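Alpha-toxin (Clostridium novyi, PDB 2VK9) is a large clostridial cytotoxin, represented here by its catalytic domain, a mainly helical molecule built round a GT-A fold. Local coordinates at residues R177-Y182 / T425-I430; Y409-S414 / Q454-Y459; E187-Y192 / L257-N262. All blocks are in the same frame, centred on the assembly; numbering follows the deposited sequence.

Interaction 1: R177-Y182 / T425-I430; sequences RMKLIY and TYDSYI
Tyr182 and Tyr426 carry most of this contact, with the stem of Lys179 beside them. The Tyr182 ring reaches across the start of helix 426-440 and lies against its backbone. CA of Tyr426 sits over one face of that ring, 4.0 Å from the ring centroid, in a CH-pi contact 18° off the normal. Tyr182 CE2 comes 3.6 Å from Thr425 C, the carbonyl carbon of the N-cap residue, which lies obliquely to the ring. The phenol end goes on to Tyr429, whose CG lies 3.6 Å from CE1 of Tyr182; the hydroxyl of Tyr182 is hydrogen-bonded to the carbonyl O of Cys423, just before this helix, which anchors the end of the ring. Both tyrosine pairs are oblique, the Tyr182 and Tyr426 planes meeting at 44°, and the three rings form an aromatic cluster where the axes of the short segments 177-182 and 426-430, from helices 173-195 and 426-440, pass 10.0 Å apart and nearly perpendicular. Both helices probably belong to the additions by which large clostridial toxins enlarge the GT-A core, and Phe420 of helix 396-422 extends the cluster at the Tyr182 ring. Farther along the Tyr426 ring, at CE2 and CZ, Met178 joins as a Met-aromatic partner: its chain leaves anti to the backbone N (chi1 -178°) and then bends, bringing CG within 3.4 Å of Tyr426 CE2 and SD obliquely to 4.9 Å from the ring centroid. Lys179 instead lays its CA 3.9 Å from Tyr426 CB and runs out extended past Asp427, where the contact is more exposed. Its NZ stays 4.3 Å from Asp427 OD2, too far for a salt bridge though probably mildly attractive, and it also has a weak, long ion pair with Asp176.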
loop_
_atom_site.group_PDB
_atom_site.type_symbol
_atom_site.label_atom_id
_atom_site.label_comp_id
_atom_site.label_asym_id
_atom_site.label_seq_id
_atom_site.Cartn_x
_atom_site.Cartn_y
_atom_site.Cartn_z
ATOM N N ARG A 177 25.589 -0.067 -13.421
ATOM C CA ARG A 177 24.910 -1.315 -13.073
ATOM C C ARG A 177 23.489 -1.347 -13.627
ATOM O O ARG A 177 23.042 -2.385 -14.120
ATOM C CB ARG A 177 24.891 -1.544 -11.562
ATOM C CG ARG A 177 24.405 -2.930 -11.177
ATOM C CD ARG A 177 24.466 -3.177 -9.687
ATOM N NE ARG A 177 23.398 -2.499 -8.954
ATOM C CZ ARG A 177 23.174 -2.641 -7.647
ATOM N NH1 ARG A 177 23.935 -3.442 -6.914
ATOM N NH2 ARG A 177 22.183 -1.985 -7.063
ATOM N N MET A 178 22.796 -0.208 -13.557
ATOM C CA MET A 178 21.425 -0.099 -14.045
ATOM C C MET A 178 21.319 -0.309 -15.550
ATOM O O MET A 178 20.350 -0.904 -16.029
ATOM C CB MET A 178 20.813 1.248 -13.659
ATOM C CG MET A 178 19.348 1.437 -14.090
ATOM S SD MET A 178 18.143 0.370 -13.255
ATOM C CE MET A 178 18.628 0.658 -11.553
ATOM N N LYS A 179 22.311 0.184 -16.289
ATOM C CA LYS A 179 22.341 0.018 -17.744
ATOM C C LYS A 179 22.302 -1.464 -18.085
ATOM O O LYS A 179 21.677 -1.868 -19.062
ATOM C CB LYS A 179 23.601 0.652 -18.354
ATOM C CG LYS A 179 23.684 2.177 -18.267
ATOM C CD LYS A 179 24.873 2.698 -19.088
ATOM C CE LYS A 179 25.296 4.126 -18.692
ATOM N NZ LYS A 179 26.684 4.445 -19.168
ATOM N N LEU A 180 22.969 -2.260 -17.255
ATOM C CA LEU A 180 23.066 -3.697 -17.450
ATOM C C LEU A 180 21.831 -4.431 -16.910
ATOM O O LEU A 180 21.316 -5.352 -17.562
ATOM C CB LEU A 180 24.346 -4.223 -16.798
ATOM C CG LEU A 180 24.793 -5.648 -17.134
ATOM C CD1 LEU A 180 25.191 -5.763 -18.598
ATOM C CD2 LEU A 180 25.931 -6.086 -16.221
ATOM N N ILE A 181 21.368 -4.026 -15.724
ATOM C CA ILE A 181 20.107 -4.525 -15.157
ATOM C C ILE A 181 18.950 -4.318 -16.133
ATOM O O ILE A 181 18.118 -5.204 -16.300
ATOM C CB ILE A 181 19.787 -3.889 -13.784
ATOM C CG1 ILE A 181 20.731 -4.450 -12.717
ATOM C CG2 ILE A 181 18.339 -4.155 -13.384
ATOM C CD1 ILE A 181 20.644 -3.760 -11.366
ATOM N N TYR A 182 18.913 -3.161 -16.788
ATOM C CA TYR A 182 17.932 -2.911 -17.839
ATOM C C TYR A 182 17.980 -4.004 -18.897
ATOM O O TYR A 182 16.947 -4.551 -19.256
ATOM C CB TYR A 182 18.142 -1.530 -18.480
ATOM C CG TYR A 182 17.208 -1.217 -19.632
ATOM C CD1 TYR A 182 15.928 -0.726 -19.400
ATOM C CD2 TYR A 182 17.605 -1.410 -20.952
ATOM C CE1 TYR A 182 15.066 -0.430 -20.457
ATOM C CE2 TYR A 182 16.746 -1.123 -22.017
ATOM C CZ TYR A 182 15.480 -0.631 -21.758
ATOM O OH TYR A 182 14.623 -0.340 -22.793
ATOM N N THR A 425 18.875 0.050 -25.362
ATOM C CA THR A 425 19.764 0.428 -24.260
ATOM C C THR A 425 19.052 1.373 -23.282
ATOM O O THR A 425 18.089 2.045 -23.651
ATOM C CB THR A 425 21.108 1.033 -24.773
ATOM O OG1 THR A 425 21.830 1.617 -23.680
ATOM C CG2 THR A 425 20.876 2.101 -25.842
ATOM N N TYR A 426 19.526 1.417 -22.040
ATOM C CA TYR A 426 18.877 2.211 -20.991
ATOM C C TYR A 426 18.952 3.717 -21.227
ATOM O O TYR A 426 18.000 4.437 -20.920
ATOM C CB TYR A 426 19.462 1.870 -19.622
ATOM C CG TYR A 426 18.714 2.474 -18.454
ATOM C CD1 TYR A 426 17.343 2.261 -18.288
ATOM C CD2 TYR A 426 19.379 3.240 -17.499
ATOM C CE1 TYR A 426 16.655 2.803 -17.203
ATOM C CE2 TYR A 426 18.701 3.790 -16.414
ATOM C CZ TYR A 426 17.343 3.564 -16.271
ATOM O OH TYR A 426 16.677 4.104 -15.200
ATOM N N ASP A 427 20.089 4.181 -21.748
ATOM C CA ASP A 427 20.278 5.578 -22.119
ATOM C C ASP A 427 19.173 5.981 -23.076
ATOM O O ASP A 427 18.480 6.975 -22.863
ATOM C CB ASP A 427 21.631 5.775 -22.818
ATOM C CG ASP A 427 22.813 5.806 -21.850
ATOM O OD1 ASP A 427 22.632 6.135 -20.652
ATOM O OD2 ASP A 427 23.943 5.516 -22.308
ATOM N N SER A 428 19.021 5.187 -24.130
ATOM C CA SER A 428 18.016 5.413 -25.156
ATOM C C SER A 428 16.611 5.313 -24.560
ATOM O O SER A 428 15.691 6.021 -24.994
ATOM C CB SER A 428 18.209 4.407 -26.300
ATOM O OG SER A 428 17.168 4.477 -27.262
ATOM N N TYR A 429 16.465 4.442 -23.558
ATOM C CA TYR A 429 15.198 4.256 -22.851
ATOM C C TYR A 429 14.758 5.531 -22.131
ATOM O O TYR A 429 13.661 6.018 -22.381
ATOM C CB TYR A 429 15.258 3.056 -21.885
ATOM C CG TYR A 429 14.054 2.952 -20.963
ATOM C CD1 TYR A 429 12.849 2.396 -21.407
ATOM C CD2 TYR A 429 14.115 3.427 -19.653
ATOM C CE1 TYR A 429 11.738 2.312 -20.569
ATOM C CE2 TYR A 429 13.011 3.352 -18.810
ATOM C CZ TYR A 429 11.828 2.793 -19.271
ATOM O OH TYR A 429 10.740 2.717 -18.426
ATOM N N ILE A 430 15.619 6.071 -21.264
ATOM C CA ILE A 430 15.272 7.245 -20.444
ATOM C C ILE A 430 15.234 8.560 -21.218
ATOM O O ILE A 430 14.752 9.564 -20.700
ATOM C CB ILE A 430 16.193 7.411 -19.204
ATOM C CG1 ILE A 430 17.621 7.781 -19.629
ATOM C CG2 ILE A 430 16.140 6.163 -18.320
ATOM C CD1 ILE A 430 18.556 8.159 -18.467
#

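Interaction 2: Y409-S414 / Q454-Y459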
loop_
_atom_site.group_PDB
_atom_site.type_symbol
_atom_site.label_atom_id
_atom_site.label_comp_id
_atom_site.label_asym_id
_atom_site.label_seq_id
_atom_site.Cartn_x
_atom_site.Cartn_y
_atom_site.Cartn_z
ATOM N N TYR A 409 -1.711 2.894 -13.578
ATOM C CA TYR A 409 -0.958 1.909 -14.339
ATOM C C TYR A 409 -1.120 2.112 -15.834
ATOM O O TYR A 409 -0.149 1.988 -16.575
ATOM C CB TYR A 409 -1.302 0.472 -13.915
ATOM C CG TYR A 409 -0.322 -0.085 -12.902
ATOM C CD1 TYR A 409 0.856 -0.721 -13.318
ATOM C CD2 TYR A 409 -0.548 0.052 -11.527
ATOM C CE1 TYR A 409 1.776 -1.213 -12.395
ATOM C CE2 TYR A 409 0.362 -0.438 -10.598
ATOM C CZ TYR A 409 1.521 -1.072 -11.044
ATOM O OH TYR A 409 2.418 -1.559 -10.132
ATOM N N GLU A 410 -2.336 2.441 -16.274
ATOM C CA GLU A 410 -2.589 2.676 -17.698
ATOM C C GLU A 410 -1.794 3.869 -18.226
ATOM O O GLU A 410 -1.166 3.779 -19.280
ATOM C CB GLU A 410 -4.082 2.822 -17.997
ATOM C CG GLU A 410 -4.870 1.498 -17.990
ATOM C CD GLU A 410 -4.149 0.329 -18.699
ATOM O OE1 GLU A 410 -4.119 0.302 -19.956
ATOM O OE2 GLU A 410 -3.619 -0.573 -17.996
ATOM N N ILE A 411 -1.803 4.961 -17.465
ATOM C CA ILE A 411 -0.987 6.135 -17.759
ATOM C C ILE A 411 0.489 5.746 -17.900
ATOM O O ILE A 411 1.117 6.067 -18.918
ATOM C CB ILE A 411 -1.190 7.253 -16.696
ATOM C CG1 ILE A 411 -2.565 7.917 -16.876
ATOM C CG2 ILE A 411 -0.086 8.307 -16.771
ATOM C CD1 ILE A 411 -3.055 8.700 -15.656
ATOM N N LEU A 412 1.027 5.042 -16.898
ATOM C CA LEU A 412 2.427 4.598 -16.895
ATOM C C LEU A 412 2.768 3.696 -18.078
ATOM O O LEU A 412 3.733 3.938 -18.794
ATOM C CB LEU A 412 2.762 3.883 -15.583
ATOM C CG LEU A 412 4.098 3.131 -15.465
ATOM C CD1 LEU A 412 5.238 4.066 -15.113
ATOM C CD2 LEU A 412 3.994 2.027 -14.422
ATOM N N ASN A 413 1.977 2.654 -18.279
ATOM C CA ASN A 413 2.224 1.732 -19.372
ATOM C C ASN A 413 2.056 2.389 -20.746
ATOM O O ASN A 413 2.741 2.020 -21.704
ATOM C CB ASN A 413 1.354 0.473 -19.237
ATOM C CG ASN A 413 1.800 -0.435 -18.086
ATOM O OD1 ASN A 413 2.919 -0.326 -17.575
ATOM N ND2 ASN A 413 0.922 -1.339 -17.683
ATOM N N SER A 414 1.161 3.373 -20.834
ATOM C CA SER A 414 0.908 4.065 -22.100
ATOM C C SER A 414 2.125 4.843 -22.591
ATOM O O SER A 414 2.182 5.224 -23.756
ATOM C CB SER A 414 -0.316 4.989 -22.016
ATOM O OG SER A 414 -0.038 6.152 -21.250
ATOM N N GLN A 454 6.171 12.988 -12.679
ATOM C CA GLN A 454 7.610 13.012 -12.456
ATOM C C GLN A 454 8.206 11.660 -12.002
ATOM O O GLN A 454 9.430 11.472 -12.050
ATOM C CB GLN A 454 7.973 14.133 -11.477
ATOM C CG GLN A 454 7.981 15.526 -12.119
ATOM C CD GLN A 454 7.986 16.672 -11.100
ATOM O OE1 GLN A 454 8.606 16.586 -10.039
ATOM N NE2 GLN A 454 7.294 17.756 -11.435
ATOM N N GLN A 455 7.352 10.723 -11.581
ATOM C CA GLN A 455 7.809 9.412 -11.090
ATOM C C GLN A 455 8.028 8.362 -12.167
ATOM O O GLN A 455 8.837 7.449 -11.994
ATOM C CB GLN A 455 6.849 8.858 -10.042
ATOM C CG GLN A 455 7.473 8.691 -8.687
ATOM C CD GLN A 455 8.176 9.934 -8.212
ATOM O OE1 GLN A 455 7.694 11.051 -8.407
ATOM N NE2 GLN A 455 9.324 9.752 -7.581
ATOM N N ILE A 456 7.301 8.506 -13.268
ATOM C CA ILE A 456 7.323 7.558 -14.369
ATOM C C ILE A 456 8.735 7.218 -14.873
ATOM O O ILE A 456 9.037 6.045 -15.113
ATOM C CB ILE A 456 6.447 8.068 -15.526
ATOM C CG1 ILE A 456 4.988 8.197 -15.070
ATOM C CG2 ILE A 456 6.562 7.155 -16.729
ATOM C CD1 ILE A 456 4.143 9.135 -15.925
ATOM N N ILE A 457 9.591 8.231 -15.026
ATOM C CA ILE A 457 10.970 8.019 -15.514
ATOM C C ILE A 457 11.791 7.062 -14.639
ATOM O O ILE A 457 12.488 6.189 -15.160
ATOM C CB ILE A 457 11.777 9.349 -15.741
ATOM C CG1 ILE A 457 11.766 10.249 -14.485
ATOM C CG2 ILE A 457 11.268 10.090 -16.982
ATOM C CD1 ILE A 457 13.137 10.954 -14.198
ATOM N N GLY A 458 11.697 7.226 -13.320
ATOM C CA GLY A 458 12.454 6.401 -12.387
ATOM C C GLY A 458 11.759 5.119 -11.958
ATOM O O GLY A 458 12.146 4.514 -10.961
ATOM N N TYR A 459 10.742 4.694 -12.706
ATOM C CA TYR A 459 9.997 3.474 -12.379
ATOM C C TYR A 459 10.853 2.197 -12.460
ATOM O O TYR A 459 10.997 1.490 -11.463
ATOM C CB TYR A 459 8.744 3.368 -13.259
ATOM C CG TYR A 459 7.969 2.071 -13.146
ATOM C CD1 TYR A 459 7.216 1.769 -12.002
ATOM C CD2 TYR A 459 7.965 1.158 -14.196
ATOM C CE1 TYR A 459 6.493 0.569 -11.906
ATOM C CE2 TYR A 459 7.248 -0.037 -14.115
ATOM C CZ TYR A 459 6.518 -0.327 -12.970
ATOM O OH TYR A 459 5.819 -1.513 -12.914
#
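The hydroxyl O of Tyr459 is held by two residues of helix 247-259, hydrogen-bonding to the carboxylate of Glu256 and to NE2 of Gln255, while across the contact it lies 4.1 Å from CE1 of Tyr409. The hydroxyl of Tyr409 bonds to the same carboxylate oxygen, OE2 of Glu256, so one acidic group gathers two phenols that belong to different segments. The two tyrosine side chains come together at about a right angle, and the ring of Tyr409 is also stacked on Tyr252, one turn earlier in helix 247-259. With its hydroxyl held in this way, the Tyr459 ring turns one face to Leu412. CD2 of that leucine stands almost exactly over the ring centre, 3.7 Å from the centroid and 9° off the normal, a CH-pi contact made by a single methyl. The leucine gets there because CG leaves anti to its backbone N (chi1 170°), which turns both branches from helix 396-422 toward the loop. Its other methyl, CD1, lies 3.7 Å from CG2 of Ile456 and 3.9 Å from CG of Tyr459, filling the angle between these two residues; Leu412 and Ile456 run past each other in opposite directions. Farther out, CG2 of Ile411 only brushes Ile456 CD1 at 4.4 Å, its own packing being shared with Phe452 and Tyr453 of helix 447-453. Phe474 closes on Leu412 and Tyr409 from another part of the loop. Segments 409-414 and 454-459 thus meet through aliphatic and aromatic groups, joining a loop to a long helix of the glycosyltransferase-family domain, while both phenol hydroxyls bond to a third element, helix 247-259, which provides directional bonds that the apolar interface itself does not supply.

Interaction 3: E187-Y192 / L257-N262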
loop_
_atom_site.group_PDB
_atom_site.type_symbol
_atom_site.label_atom_id
_atom_site.label_comp_id
_atom_site.label_asym_id
_atom_site.label_seq_id
_atom_site.Cartn_x
_atom_site.Cartn_y
_atom_site.Cartn_z
ATOM N N GLU A 187 15.759 -8.808 -21.618
ATOM C CA GLU A 187 15.900 -10.146 -22.179
ATOM C C GLU A 187 15.021 -11.166 -21.471
ATOM O O GLU A 187 14.569 -12.135 -22.085
ATOM C CB GLU A 187 17.363 -10.579 -22.184
ATOM C CG GLU A 187 18.134 -9.944 -23.343
ATOM C CD GLU A 187 19.585 -10.385 -23.413
ATOM O OE1 GLU A 187 20.289 -10.337 -22.367
ATOM O OE2 GLU A 187 20.022 -10.772 -24.526
ATOM N N LEU A 188 14.777 -10.934 -20.183
ATOM C CA LEU A 188 13.832 -11.743 -19.431
ATOM C C LEU A 188 12.427 -11.551 -19.981
ATOM O O LEU A 188 11.682 -12.514 -20.099
ATOM C CB LEU A 188 13.885 -11.435 -17.927
ATOM C CG LEU A 188 12.927 -12.235 -17.027
ATOM C CD1 LEU A 188 13.316 -13.697 -16.898
ATOM C CD2 LEU A 188 12.801 -11.616 -15.662
ATOM N N LYS A 189 12.072 -10.321 -20.337
ATOM C CA LYS A 189 10.748 -10.068 -20.904
ATOM C C LYS A 189 10.582 -10.724 -22.268
ATOM O O LYS A 189 9.508 -11.216 -22.589
ATOM C CB LYS A 189 10.427 -8.572 -20.997
ATOM C CG LYS A 189 8.937 -8.308 -21.207
ATOM C CD LYS A 189 8.650 -6.891 -21.711
ATOM C CE LYS A 189 7.169 -6.733 -22.089
ATOM N NZ LYS A 189 6.244 -7.209 -21.000
ATOM N N MET A 190 11.645 -10.725 -23.067
ATOM C CA MET A 190 11.638 -11.439 -24.337
ATOM C C MET A 190 11.374 -12.927 -24.125
ATOM O O MET A 190 10.538 -13.512 -24.818
ATOM C CB MET A 190 12.945 -11.214 -25.099
ATOM C CG MET A 190 12.890 -10.032 -26.069
ATOM S SD MET A 190 14.517 -9.397 -26.584
ATOM C CE MET A 190 15.189 -10.796 -27.520
ATOM N N LEU A 191 12.071 -13.522 -23.157
ATOM C CA LEU A 191 11.857 -14.919 -22.790
ATOM C C LEU A 191 10.428 -15.182 -22.362
ATOM O O LEU A 191 9.772 -16.091 -22.878
ATOM C CB LEU A 191 12.783 -15.337 -21.653
ATOM C CG LEU A 191 14.137 -16.002 -21.957
ATOM C CD1 LEU A 191 14.616 -16.693 -20.690
ATOM C CD2 LEU A 191 14.066 -17.017 -23.111
ATOM N N TYR A 192 9.966 -14.377 -21.409
ATOM C CA TYR A 192 8.640 -14.507 -20.823
ATOM C C TYR A 192 7.537 -14.531 -21.884
ATOM O O TYR A 192 6.686 -15.422 -21.886
ATOM C CB TYR A 192 8.400 -13.383 -19.809
ATOM C CG TYR A 192 7.008 -13.385 -19.237
ATOM C CD1 TYR A 192 6.662 -14.270 -18.222
ATOM C CD2 TYR A 192 6.031 -12.517 -19.726
ATOM C CE1 TYR A 192 5.384 -14.294 -17.701
ATOM C CE2 TYR A 192 4.746 -12.531 -19.209
ATOM C CZ TYR A 192 4.434 -13.426 -18.195
ATOM O OH TYR A 192 3.170 -13.455 -17.668
ATOM N N LEU A 257 6.045 -8.819 -11.344
ATOM C CA LEU A 257 6.745 -10.069 -11.114
ATOM C C LEU A 257 7.937 -10.219 -12.064
ATOM O O LEU A 257 9.025 -10.617 -11.652
ATOM C CB LEU A 257 5.764 -11.221 -11.317
ATOM C CG LEU A 257 5.596 -12.252 -10.206
ATOM C CD1 LEU A 257 5.234 -11.590 -8.898
ATOM C CD2 LEU A 257 4.519 -13.238 -10.594
ATOM N N ILE A 258 7.729 -9.870 -13.330
ATOM C CA ILE A 258 8.694 -10.161 -14.377
ATOM C C ILE A 258 9.532 -8.941 -14.796
ATOM O O ILE A 258 10.768 -8.974 -14.728
ATOM C CB ILE A 258 7.987 -10.830 -15.587
ATOM C CG1 ILE A 258 7.544 -12.255 -15.222
ATOM C CG2 ILE A 258 8.865 -10.837 -16.845
ATOM C CD1 ILE A 258 8.649 -13.161 -14.644
ATOM N N GLN A 259 8.860 -7.873 -15.217
ATOM C CA GLN A 259 9.532 -6.681 -15.728
ATOM C C GLN A 259 10.275 -5.884 -14.643
ATOM O O GLN A 259 11.369 -5.379 -14.892
ATOM C CB GLN A 259 8.534 -5.799 -16.494
ATOM C CG GLN A 259 9.045 -4.424 -16.934
ATOM C CD GLN A 259 7.960 -3.601 -17.632
ATOM O OE1 GLN A 259 7.605 -3.864 -18.795
ATOM N NE2 GLN A 259 7.422 -2.601 -16.920
ATOM N N THR A 260 9.695 -5.773 -13.447
ATOM C CA THR A 260 10.332 -4.973 -12.396
ATOM C C THR A 260 10.794 -5.773 -11.207
ATOM O O THR A 260 11.498 -5.242 -10.351
ATOM C CB THR A 260 9.434 -3.833 -11.872
ATOM O OG1 THR A 260 8.373 -4.373 -11.071
ATOM C CG2 THR A 260 8.862 -3.039 -13.019
ATOM N N ASN A 261 10.381 -7.033 -11.138
ATOM C CA ASN A 261 10.801 -7.926 -10.056
ATOM C C ASN A 261 10.526 -7.341 -8.659
ATOM O O ASN A 261 11.314 -7.492 -7.708
ATOM C CB ASN A 261 12.268 -8.330 -10.252
ATOM C CG ASN A 261 12.533 -8.890 -11.651
ATOM O OD1 ASN A 261 13.499 -8.511 -12.310
ATOM N ND2 ASN A 261 11.655 -9.779 -12.116
ATOM N N ASN A 262 9.388 -6.673 -8.545
ATOM C CA ASN A 262 9.017 -6.047 -7.302
ATOM C C ASN A 262 7.846 -6.756 -6.619
ATOM O O ASN A 262 6.677 -6.582 -6.987
ATOM C CB ASN A 262 8.744 -4.564 -7.527
ATOM C CG ASN A 262 8.496 -3.808 -6.236
ATOM O OD1 ASN A 262 8.480 -4.372 -5.138
ATOM N ND2 ASN A 262 8.281 -2.515 -6.372
#
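Leu188 opens the contact, which packs two helices within the GT-A-family domain, by pushing CD2 toward the C-terminal end of helix 247-259, where it meets the backbone carbonyl O of Ile258 at 3.5 Å and CG2 of the same residue at 4.2 Å. Near that methyl lies the amide of Asn261, a residue of positive phi that turns the chain away from the helix. Its ND2 donates to the carbonyl O of Leu257, 2.8 Å away and in the plane of the amide, and only weakly to Ile258 O, both in the wide pi-type turn. Lys189 follows, its chain bringing NZ to 4.2 Å from Gln259 OE1 without bonding to it: the lysine pairs with Glu193 one turn on, and the glutamine oxygen bonds to Gln417 of helix 396-422. Tyr192 then rises over Ile258. With CG anti to the backbone N (chi1 176°), the ring turns a face to Ile258, whose CG1 lies 4.1 Å from the centroid, 27° off the normal, while Ile258 CG2 touches Tyr192 CB at 3.9 Å. Helix 201-213 adds Phe208 and Ile204 behind Leu188 and Tyr192. The main side-chain meetings across the contact are therefore apolar, with polar groups bonded elsewhere: Asn261 serves Leu257 O, while Lys185 reaches Gln259 O and Thr260 O weakly.

Interactions 1 and 3 occupy successive parts of helix 173-195, their centres 14 Å apart, with interaction 3 nested inside the chain loop that interaction 1 closes. Interactions 2 and 3 have centres 17 Å apart yet touch directly: Tyr459 OH packs 3.4 Å from Thr260 CG2, so the loop resting on helix 396-422 also abuts the end of helix 247-259. Interactions 1 and 2, on helices that follow each other in the chain, do not touch; their nearest atoms are about 5 Å apart. Phe420 of helix 396-422 bridges interactions 1 and 3, meeting Tyr182 in one and Lys189 and Gln259 in the other.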